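Local coordinates for cadherin-related family member 2 (Homo sapiens, PDB 5CZR), which forms calcium-dependent heterophilic adhesion complexes with CDHR5 on adjacent microvilli through its extracellular cadherin repeats, of which this chain holds the first two, at residues S13-E18 and L92-D97; Y41-P46 and F74-S79; R98-P103 and D131-S136; S143-I148 and E184-D189. All blocks are in the same frame, centred on the assembly; numbering follows the deposited sequence.

Contact 1 of 4, residues S13-E18 and L92-D97; sequences SVILPE and LVIVED. With CA (calcium ion), chain G; CA (calcium ion), chain F.
Ile15 and Glu96 meet on one face of a parallel strand pair. The CG2 methyl of Ile15 is the bump that fits against the acid's stem, 3.5 Å from Glu96 CG. With CG anti to its carbonyl carbon (chi1 -76°), the glutamate chain runs past this methyl, and Glu96 OE1 forms a salt bridge with Arg98. With an alanine here Arg98 would probably lose its carboxylate mate, and the Ile15 methyl its cover. Beside that methyl, Ile15 CG1 rests on Ile94 CB at 4.2 Å. On the other face Val14 and Val93 stand side by side, and Leu16 CD1 reaches obliquely to Val93 CG1. Val95 CG1 fits against Glu18 CB at 3.5 Å, just past the end of strand 13-17. Glu18 bridges two calcium ions: its OE1 shares one with Asp97 OD1, and its OE2 binds the other. Tyr68 is another polar partner of Glu18; Asp97 OD2 accepts from Met134 N. Five backbone hydrogen bonds hold the register, the shortest from Glu96 N to Leu16 O at 2.7 Å. In this cadherin repeat, strand 13-17 is an edge strand of its sheet. Val14 and Leu16 face strand 25-32 of the opposing sheet, and strand 73-81 flanks 86-96.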
# COMPACT_ATOMS: atom_id res chain seq x y z
N SER A 13 -21.03 -12.98 -1.73
CA SER A 13 -19.82 -12.23 -1.75
C SER A 13 -18.61 -13.14 -1.76
O SER A 13 -18.66 -14.29 -1.35
CB SER A 13 -19.73 -11.33 -0.53
OG SER A 13 -19.43 -12.15 0.61
N VAL A 14 -17.48 -12.53 -2.13
CA VAL A 14 -16.20 -13.19 -2.01
C VAL A 14 -15.11 -12.16 -1.70
O VAL A 14 -15.17 -11.02 -2.17
CB VAL A 14 -15.87 -13.95 -3.32
CG1 VAL A 14 -15.70 -12.99 -4.49
CG2 VAL A 14 -14.64 -14.79 -3.13
N ILE A 15 -14.12 -12.59 -0.90
CA ILE A 15 -13.02 -11.75 -0.50
C ILE A 15 -11.79 -12.22 -1.21
O ILE A 15 -11.49 -13.39 -1.19
CB ILE A 15 -12.77 -11.85 0.99
CG1 ILE A 15 -13.94 -11.23 1.73
CG2 ILE A 15 -11.50 -11.10 1.38
CD1 ILE A 15 -13.95 -11.54 3.22
N LEU A 16 -11.08 -11.31 -1.84
CA LEU A 16 -9.90 -11.63 -2.61
C LEU A 16 -8.84 -10.61 -2.32
O LEU A 16 -9.12 -9.42 -2.20
CB LEU A 16 -10.19 -11.64 -4.10
CG LEU A 16 -11.21 -12.69 -4.59
CD1 LEU A 16 -11.60 -12.47 -6.05
CD2 LEU A 16 -10.66 -14.10 -4.40
N PRO A 17 -7.60 -11.06 -2.20
CA PRO A 17 -6.50 -10.09 -2.07
C PRO A 17 -6.16 -9.38 -3.38
O PRO A 17 -6.18 -9.98 -4.44
CB PRO A 17 -5.33 -10.97 -1.63
CG PRO A 17 -5.62 -12.28 -2.26
CD PRO A 17 -7.10 -12.44 -2.32
N GLU A 18 -5.80 -8.09 -3.27
CA GLU A 18 -5.54 -7.27 -4.46
C GLU A 18 -4.32 -7.76 -5.26
O GLU A 18 -4.23 -7.48 -6.44
CB GLU A 18 -5.40 -5.77 -4.11
CG GLU A 18 -4.19 -5.42 -3.23
CD GLU A 18 -3.84 -3.95 -3.26
OE1 GLU A 18 -3.43 -3.43 -2.21
OE2 GLU A 18 -3.97 -3.32 -4.33
N LEU A 92 -21.02 -9.63 -4.73
CA LEU A 92 -20.11 -8.53 -4.34
C LEU A 92 -18.67 -9.06 -4.22
O LEU A 92 -18.41 -10.00 -3.47
CB LEU A 92 -20.53 -7.92 -3.01
CG LEU A 92 -19.66 -6.76 -2.49
CD1 LEU A 92 -19.72 -5.54 -3.41
CD2 LEU A 92 -20.08 -6.36 -1.07
N VAL A 93 -17.75 -8.47 -4.98
CA VAL A 93 -16.34 -8.81 -4.83
C VAL A 93 -15.70 -7.79 -3.88
O VAL A 93 -15.79 -6.60 -4.11
CB VAL A 93 -15.61 -8.81 -6.17
CG1 VAL A 93 -14.14 -9.16 -5.96
CG2 VAL A 93 -16.24 -9.81 -7.12
N ILE A 94 -15.12 -8.29 -2.79
CA ILE A 94 -14.47 -7.42 -1.78
C ILE A 94 -12.98 -7.64 -1.89
O ILE A 94 -12.50 -8.76 -1.67
CB ILE A 94 -14.92 -7.78 -0.36
CG1 ILE A 94 -16.40 -7.48 -0.23
CG2 ILE A 94 -14.12 -7.02 0.70
CD1 ILE A 94 -17.08 -8.21 0.90
N VAL A 95 -12.29 -6.60 -2.34
CA VAL A 95 -10.88 -6.68 -2.55
C VAL A 95 -10.18 -6.29 -1.23
O VAL A 95 -10.50 -5.26 -0.66
CB VAL A 95 -10.45 -5.71 -3.66
CG1 VAL A 95 -8.94 -5.77 -3.89
CG2 VAL A 95 -11.17 -6.01 -4.96
N GLU A 96 -9.22 -7.09 -0.78
CA GLU A 96 -8.41 -6.76 0.40
C GLU A 96 -7.13 -6.00 0.05
O GLU A 96 -6.44 -6.31 -0.92
CB GLU A 96 -8.03 -8.00 1.17
CG GLU A 96 -9.20 -8.55 1.98
CD GLU A 96 -8.84 -9.56 3.10
OE1 GLU A 96 -7.80 -10.24 3.03
OE2 GLU A 96 -9.64 -9.71 4.04
N ASP A 97 -6.85 -4.97 0.85
CA ASP A 97 -5.66 -4.18 0.71
C ASP A 97 -4.45 -5.04 1.06
O ASP A 97 -4.46 -5.80 2.00
CB ASP A 97 -5.73 -2.95 1.59
CG ASP A 97 -4.55 -2.02 1.41
OD1 ASP A 97 -4.09 -1.78 0.25
OD2 ASP A 97 -4.04 -1.53 2.45
CA CA G . -2.51 -1.56 -1.21
CA CA F . -2.82 -1.70 -5.44
O HOH W 1 -2.37 -2.99 -7.19
O HOH W 2 -1.37 -0.12 -5.77

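Contact 2 of 4, residues Y41-P46 and F74-S79; sequences YGMSGP and FKVTIS
Met43 lies over Val76 and Ile78 where two antiparallel strands pair in the first cadherin repeat, a Greek-key beta sandwich. Strand 40-44 is an edge of its sheet, and strand 73-81 lies next to it. The methionine can be followed outward. Met43 CB stands 3.7 Å from the carbonyl oxygen Thr77 O. CG is anti to the backbone N (chi1 -167°), which carries the chain across the neighbouring strand, and Met43 CG comes within 3.2 Å of the same Thr77 O. The sulfur then sits against the branch of Val76, with Met43 SD 4.0 Å from Val76 CB; the two side chains meet at a slant. A turn at chi3 (-68°) swings the terminal methyl back, so that Met43 CE ends 4.3 Å from Ile78 CG2. Phe51 and Val53 of the opposing sheet also touch this side chain, so it belongs to the packing between the two sheets. Met43 and Ile78 form the non-hydrogen-bonded pair. The hydrogen-bonded pairs on either side are Gly42 with Ser79 and Ser44 with Thr77, each joined by two backbone bonds. Ser79 turns its hydroxyl to Gln86 on the next strand. Ser44 and Thr77 share the other face of the sheet, where Ser44 OG lies 3.5 Å from Thr77 CB and 3.6 Å from the methyl Thr77 CG2.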
# COMPACT_ATOMS: atom_id res chain seq x y z
N TYR A 41 -21.83 -22.90 -15.35
CA TYR A 41 -21.58 -21.65 -14.64
C TYR A 41 -20.98 -20.61 -15.54
O TYR A 41 -20.24 -20.91 -16.49
CB TYR A 41 -20.62 -21.87 -13.48
CG TYR A 41 -21.12 -22.80 -12.43
CD1 TYR A 41 -21.90 -22.34 -11.38
CD2 TYR A 41 -20.80 -24.16 -12.46
CE1 TYR A 41 -22.35 -23.22 -10.39
CE2 TYR A 41 -21.25 -25.04 -11.47
CZ TYR A 41 -22.02 -24.56 -10.44
OH TYR A 41 -22.45 -25.40 -9.46
N GLY A 42 -21.29 -19.37 -15.22
CA GLY A 42 -20.87 -18.23 -16.04
C GLY A 42 -20.85 -16.96 -15.21
O GLY A 42 -21.25 -16.98 -14.04
N MET A 43 -20.32 -15.90 -15.81
CA MET A 43 -20.32 -14.60 -15.22
C MET A 43 -20.52 -13.58 -16.31
O MET A 43 -20.03 -13.75 -17.42
CB MET A 43 -18.99 -14.38 -14.50
CG MET A 43 -18.94 -13.20 -13.57
SD MET A 43 -17.31 -13.03 -12.78
CE MET A 43 -17.23 -14.43 -11.72
N SER A 44 -21.21 -12.51 -15.99
CA SER A 44 -21.47 -11.45 -16.97
C SER A 44 -21.51 -10.06 -16.34
O SER A 44 -21.46 -9.91 -15.11
CB SER A 44 -22.83 -11.67 -17.68
OG SER A 44 -23.91 -11.57 -16.77
N GLY A 45 -21.61 -9.06 -17.21
CA GLY A 45 -21.71 -7.68 -16.82
C GLY A 45 -20.38 -6.92 -17.03
O GLY A 45 -19.36 -7.52 -17.45
N PRO A 46 -20.39 -5.61 -16.78
CA PRO A 46 -19.25 -4.73 -17.08
C PRO A 46 -17.95 -5.06 -16.34
O PRO A 46 -16.90 -4.68 -16.82
CB PRO A 46 -19.76 -3.32 -16.69
CG PRO A 46 -21.13 -3.49 -16.10
CD PRO A 46 -21.64 -4.84 -16.50
N PHE A 74 -16.52 -4.40 -6.08
CA PHE A 74 -17.32 -4.29 -7.27
C PHE A 74 -18.28 -5.46 -7.41
O PHE A 74 -18.14 -6.46 -6.69
CB PHE A 74 -16.45 -4.15 -8.52
CG PHE A 74 -15.52 -5.31 -8.77
CD1 PHE A 74 -14.27 -5.33 -8.21
CD2 PHE A 74 -15.92 -6.37 -9.58
CE1 PHE A 74 -13.41 -6.39 -8.43
CE2 PHE A 74 -15.05 -7.42 -9.85
CZ PHE A 74 -13.79 -7.43 -9.26
N LYS A 75 -19.26 -5.30 -8.28
CA LYS A 75 -20.30 -6.30 -8.43
C LYS A 75 -20.07 -7.03 -9.73
O LYS A 75 -19.69 -6.44 -10.71
CB LYS A 75 -21.71 -5.67 -8.52
CG LYS A 75 -21.94 -4.47 -7.59
CD LYS A 75 -22.61 -4.78 -6.26
CE LYS A 75 -22.62 -3.55 -5.34
NZ LYS A 75 -23.25 -3.92 -4.05
N VAL A 76 -20.45 -8.30 -9.72
CA VAL A 76 -20.55 -9.05 -10.95
C VAL A 76 -21.83 -9.84 -10.94
O VAL A 76 -22.41 -10.08 -9.89
CB VAL A 76 -19.34 -10.01 -11.14
CG1 VAL A 76 -18.09 -9.22 -11.40
CG2 VAL A 76 -19.17 -10.92 -9.93
N THR A 77 -22.29 -10.21 -12.13
CA THR A 77 -23.43 -11.10 -12.25
C THR A 77 -22.91 -12.51 -12.41
O THR A 77 -22.07 -12.79 -13.28
CB THR A 77 -24.33 -10.70 -13.44
OG1 THR A 77 -24.81 -9.39 -13.20
CG2 THR A 77 -25.53 -11.63 -13.53
N ILE A 78 -23.38 -13.38 -11.53
CA ILE A 78 -23.04 -14.76 -11.62
C ILE A 78 -24.24 -15.55 -12.11
O ILE A 78 -25.37 -15.23 -11.81
CB ILE A 78 -22.47 -15.32 -10.32
CG1 ILE A 78 -23.44 -15.10 -9.14
CG2 ILE A 78 -21.12 -14.68 -10.02
CD1 ILE A 78 -23.05 -15.89 -7.90
N SER A 79 -23.95 -16.65 -12.80
CA SER A 79 -24.99 -17.45 -13.43
C SER A 79 -24.76 -18.96 -13.19
O SER A 79 -23.63 -19.44 -13.29
CB SER A 79 -24.94 -17.19 -14.93
OG SER A 79 -25.91 -17.94 -15.60

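Contact 3 of 4, residues R98-P103 and D131-S136; sequences RNDNAP and DKDMGS. With CA (calcium ion), chain H; CA (calcium ion), chain G; CA (calcium ion), chain F.
Asp133 meets the linker 98-103 through both carboxylate oxygens, each bound to a different calcium ion. Metal bonds come first. Asp133 OD1 binds one ion at 2.3 Å, together with Arg98 O and Asp100 OD1. Asp133 OD2 binds a second at 2.5 Å, shared with Asn99 OD1, Asn101 O and both oxygens of Asp131; Ala137 and Asp189 complete that site. The amide of Asn99 stands almost at right angles to the Asp133 carboxylate, 87° between planes, and has Thr199 as its polar partner outside the two loops. Asp100 OD2 binds a third ion, which also carries two waters. Hydrogen bonds form the second group. Asn101 N donates to the syn lone pair of Asp133 OD2 at 2.9 Å. Asn101 ND2 reaches Asp133 OD1 from above the carboxylate plane at 3.1 Å. A lysine in its place has no amide, so Asp133 OD1 would probably lose its hydrogen-bond mate and a positive charge would come near the ions. Asp131 OD1 accepts from Asp133 N, an Asx turn. Contacts of carbon with oxygen are few: Pro103 CD lies 3.3 Å from Asp131 OD2, and Lys132 CD rests near Asn101 OD1. This is the calcium-binding linker between cadherin repeats 1 and 2. Acidic groups crowd here, with Asp100 OD1 and Asp133 OD1 2.9 Å apart, and the bound calcium probably offsets their repulsion and makes the junction depend on the metal.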
# COMPACT_ATOMS: atom_id res chain seq x y z
N ARG A 98 -3.39 -4.85 0.30
CA ARG A 98 -2.11 -5.45 0.62
C ARG A 98 -1.07 -4.33 0.61
O ARG A 98 -1.35 -3.20 0.14
CB ARG A 98 -1.78 -6.54 -0.39
CG ARG A 98 -2.69 -7.79 -0.33
CD ARG A 98 -2.34 -8.60 0.91
NE ARG A 98 -3.23 -9.68 1.27
CZ ARG A 98 -4.24 -9.57 2.12
NH1 ARG A 98 -4.56 -8.42 2.69
NH2 ARG A 98 -4.96 -10.62 2.36
N ASN A 99 0.13 -4.62 1.12
CA ASN A 99 1.16 -3.57 1.23
C ASN A 99 1.98 -3.38 -0.03
O ASN A 99 3.17 -3.73 -0.09
CB ASN A 99 2.07 -3.83 2.42
CG ASN A 99 2.94 -2.66 2.73
OD1 ASN A 99 2.66 -1.56 2.27
ND2 ASN A 99 3.97 -2.86 3.55
N ASP A 100 1.35 -2.80 -1.05
CA ASP A 100 1.95 -2.68 -2.38
C ASP A 100 2.36 -1.24 -2.76
O ASP A 100 2.78 -1.00 -3.90
CB ASP A 100 1.00 -3.23 -3.44
CG ASP A 100 -0.32 -2.48 -3.50
OD1 ASP A 100 -0.65 -1.66 -2.58
OD2 ASP A 100 -1.03 -2.70 -4.50
N ASN A 101 2.25 -0.31 -1.81
CA ASN A 101 2.76 1.03 -1.97
C ASN A 101 3.78 1.39 -0.91
O ASN A 101 3.77 0.89 0.23
CB ASN A 101 1.61 2.01 -1.91
CG ASN A 101 0.67 1.90 -3.08
OD1 ASN A 101 0.92 2.50 -4.11
ND2 ASN A 101 -0.35 1.08 -2.96
N ALA A 102 4.69 2.26 -1.32
CA ALA A 102 5.75 2.75 -0.46
C ALA A 102 5.42 4.20 -0.05
O ALA A 102 4.72 4.90 -0.78
CB ALA A 102 7.07 2.71 -1.21
N PRO A 103 5.95 4.67 1.07
CA PRO A 103 5.84 6.09 1.31
C PRO A 103 6.53 6.96 0.23
O PRO A 103 7.59 6.61 -0.26
CB PRO A 103 6.52 6.27 2.66
CG PRO A 103 6.45 4.92 3.30
CD PRO A 103 6.64 3.97 2.16
N ASP A 131 1.79 7.35 2.36
CA ASP A 131 1.66 5.99 1.86
C ASP A 131 0.18 5.69 1.67
O ASP A 131 -0.59 5.80 2.61
CB ASP A 131 2.26 5.05 2.88
CG ASP A 131 2.38 3.62 2.39
OD1 ASP A 131 1.36 3.00 2.03
OD2 ASP A 131 3.50 3.08 2.48
N LYS A 132 -0.20 5.29 0.47
CA LYS A 132 -1.61 5.03 0.14
C LYS A 132 -2.30 3.87 0.85
O LYS A 132 -3.53 3.82 0.93
CB LYS A 132 -1.73 4.75 -1.35
CG LYS A 132 -1.42 5.94 -2.23
CD LYS A 132 -1.15 5.49 -3.65
CE LYS A 132 -0.80 6.68 -4.54
NZ LYS A 132 -0.95 6.24 -5.95
N ASP A 133 -1.53 2.91 1.35
CA ASP A 133 -2.11 1.71 1.91
C ASP A 133 -2.86 2.00 3.20
O ASP A 133 -2.71 3.07 3.76
CB ASP A 133 -1.04 0.64 2.10
CG ASP A 133 -0.42 0.21 0.77
OD1 ASP A 133 -1.16 -0.04 -0.19
OD2 ASP A 133 0.82 0.14 0.67
N MET A 134 -3.71 1.07 3.62
CA MET A 134 -4.50 1.15 4.85
C MET A 134 -3.75 0.59 6.07
O MET A 134 -2.84 -0.22 5.93
CB MET A 134 -5.82 0.37 4.67
CG MET A 134 -6.74 0.90 3.56
SD MET A 134 -7.25 2.62 3.87
CE MET A 134 -8.35 2.88 2.51
N GLY A 135 -4.16 1.02 7.25
CA GLY A 135 -3.67 0.46 8.52
C GLY A 135 -2.18 0.66 8.67
O GLY A 135 -1.64 1.69 8.23
N SER A 136 -1.51 -0.35 9.20
CA SER A 136 -0.08 -0.25 9.46
C SER A 136 0.70 -0.13 8.17
O SER A 136 1.78 0.47 8.15
CB SER A 136 0.42 -1.48 10.18
OG SER A 136 -0.24 -1.58 11.41
CA CA H . 2.68 0.77 2.18
CA CA G . -2.51 -1.56 -1.21
CA CA F . -2.82 -1.70 -5.44
O HOH W 2 -1.37 -0.12 -5.77
O HOH W 3 2.14 5.60 -1.79
O HOH W 1 -2.37 -2.99 -7.19

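Contact 4 of 4, residues S143-I148 and E184-D189; sequences SIEKVI and ELKACD. With CA (calcium ion), chain H.
Strands 143-148 and 184-189 run antiparallel at 149°, and a classic beta bulge sets both Glu145 and Lys146 opposite Glu184. Four backbone hydrogen bonds hold the pair. Two join Ser143 and Lys186; at the bulge Glu145 N donates to Glu184 O at 2.8 Å, and Glu184 N donates to Lys146 O. The Glu145 backbone, with psi -30°, takes up the extra residue. On the face turned to the core, Ile144 and Leu185 lie side by side, with Ile144 CG1 3.7 Å from Leu185 CD2. Phe158 and Ile160 of the opposing sheet touch Ile144, and Val127 touches Leu185. The other side carries charged chains. Glu145 sends its CG across Lys186, 3.6 Å from Lys186 CB, and bends at chi2 (-61°). Glu184 extends along the same face as Lys146. Its two oxygens divide between the bulged residues: Glu184 OE1 lies 4.0 Å from Lys146 CD, and Glu184 OE2 lies 4.0 Å from Glu145 CB. A water lies 3.0 Å from Ser143 OG and bonds weakly to Lys186 O. Farther along strand 180-189, Cys188 forms a disulfide with Cys202, and Asp189 OD2 binds a linker calcium ion. Across the pair itself the charged ends stay apart, Lys146 NZ being 5.4 Å from Glu184 OE1 and Glu145 OE1 5.3 Å from Lys186 NZ. The carboxylates of Glu145 and Glu184 lie at similar range and probably offset part of the attraction. What remains is probably long-range and mild, and the backbone bonds and the Ile144-Leu185 pair carry the joint.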
# COMPACT_ATOMS: atom_id res chain seq x y z
N SER A 143 13.28 8.37 9.32
CA SER A 143 14.56 8.11 9.83
C SER A 143 15.60 8.99 9.22
O SER A 143 15.52 9.31 8.03
CB SER A 143 14.99 6.73 9.38
OG SER A 143 14.40 5.73 10.14
N ILE A 144 16.64 9.28 10.00
CA ILE A 144 17.85 9.87 9.44
C ILE A 144 18.84 8.72 9.21
O ILE A 144 19.26 8.09 10.14
CB ILE A 144 18.46 10.91 10.40
CG1 ILE A 144 17.51 12.10 10.54
CG2 ILE A 144 19.78 11.39 9.84
CD1 ILE A 144 17.84 13.06 11.66
N GLU A 145 19.13 8.43 7.95
CA GLU A 145 19.91 7.25 7.60
C GLU A 145 21.38 7.54 7.65
O GLU A 145 22.18 6.66 7.91
CB GLU A 145 19.55 6.76 6.19
CG GLU A 145 18.22 6.03 6.10
CD GLU A 145 18.19 4.79 6.97
OE1 GLU A 145 19.00 3.87 6.73
OE2 GLU A 145 17.37 4.77 7.90
N LYS A 146 21.74 8.79 7.38
CA LYS A 146 23.13 9.13 7.31
C LYS A 146 23.29 10.61 7.45
O LYS A 146 22.49 11.39 6.91
CB LYS A 146 23.67 8.67 5.96
CG LYS A 146 25.16 8.77 5.78
CD LYS A 146 25.47 8.40 4.32
CE LYS A 146 26.73 7.56 4.19
NZ LYS A 146 27.36 7.79 2.87
N VAL A 147 24.37 10.99 8.13
CA VAL A 147 24.76 12.39 8.17
C VAL A 147 26.19 12.56 7.63
O VAL A 147 27.10 11.85 8.05
CB VAL A 147 24.67 12.93 9.60
CG1 VAL A 147 24.97 14.41 9.60
CG2 VAL A 147 23.29 12.63 10.15
N ILE A 148 26.37 13.58 6.79
CA ILE A 148 27.67 13.99 6.27
C ILE A 148 27.90 15.46 6.59
O ILE A 148 26.99 16.26 6.36
CB ILE A 148 27.65 13.80 4.78
CG1 ILE A 148 27.61 12.29 4.57
CG2 ILE A 148 28.88 14.40 4.14
CD1 ILE A 148 27.94 11.72 3.24
N GLU A 184 20.56 12.29 4.93
CA GLU A 184 19.84 11.37 4.10
C GLU A 184 18.67 10.88 4.92
O GLU A 184 18.85 10.41 6.03
CB GLU A 184 20.72 10.20 3.68
CG GLU A 184 20.01 9.27 2.71
CD GLU A 184 20.78 8.00 2.42
OE1 GLU A 184 22.01 8.05 2.34
OE2 GLU A 184 20.16 6.93 2.28
N LEU A 185 17.47 11.03 4.38
CA LEU A 185 16.25 10.65 5.09
C LEU A 185 15.57 9.50 4.36
O LEU A 185 15.61 9.40 3.12
CB LEU A 185 15.29 11.84 5.20
CG LEU A 185 15.90 13.16 5.69
CD1 LEU A 185 14.94 14.31 5.48
CD2 LEU A 185 16.33 13.07 7.15
N LYS A 186 14.89 8.69 5.14
CA LYS A 186 14.08 7.60 4.61
C LYS A 186 12.71 7.61 5.34
O LYS A 186 12.60 8.02 6.51
CB LYS A 186 14.81 6.30 4.86
CG LYS A 186 14.32 5.14 4.03
CD LYS A 186 15.06 3.79 4.24
CE LYS A 186 15.30 3.01 2.91
NZ LYS A 186 15.86 1.63 3.04
N ALA A 187 11.68 7.17 4.62
CA ALA A 187 10.39 6.90 5.20
C ALA A 187 9.97 5.47 4.87
O ALA A 187 10.02 5.08 3.71
CB ALA A 187 9.37 7.89 4.64
N CYS A 188 9.50 4.74 5.87
CA CYS A 188 9.05 3.36 5.69
C CYS A 188 7.66 3.18 6.31
O CYS A 188 7.30 3.92 7.24
CB CYS A 188 10.04 2.36 6.34
SG CYS A 188 11.75 2.44 5.72
N ASP A 189 6.89 2.20 5.83
CA ASP A 189 5.62 1.87 6.50
C ASP A 189 5.92 0.92 7.64
O ASP A 189 7.06 0.52 7.79
CB ASP A 189 4.53 1.35 5.55
CG ASP A 189 4.95 0.15 4.72
OD1 ASP A 189 5.61 -0.78 5.27
OD2 ASP A 189 4.63 0.11 3.52
CA CA H . 2.68 0.77 2.18
O HOH W 4 12.21 5.22 8.23

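How the contacts relate
From the N terminus, segment 13-18 opens the loop that contact 1 closes at 92-97. Contact 2 is nested inside it, and the two belong to one sheet of the first cadherin repeat, joined where strands 73-81 and 86-96 are neighbours. The chain then runs straight into contact 3, whose shorter loop ties the linker to the second repeat. Contacts 1 and 3 share two calcium ions. Contact 4 follows in series and closes within the second repeat; its Asp189 meets contact 3 at the third linker calcium. Contacts 2 and 4 lie far apart, about 48 Å between centres, on opposite sides of the chain's centre. No loops cross.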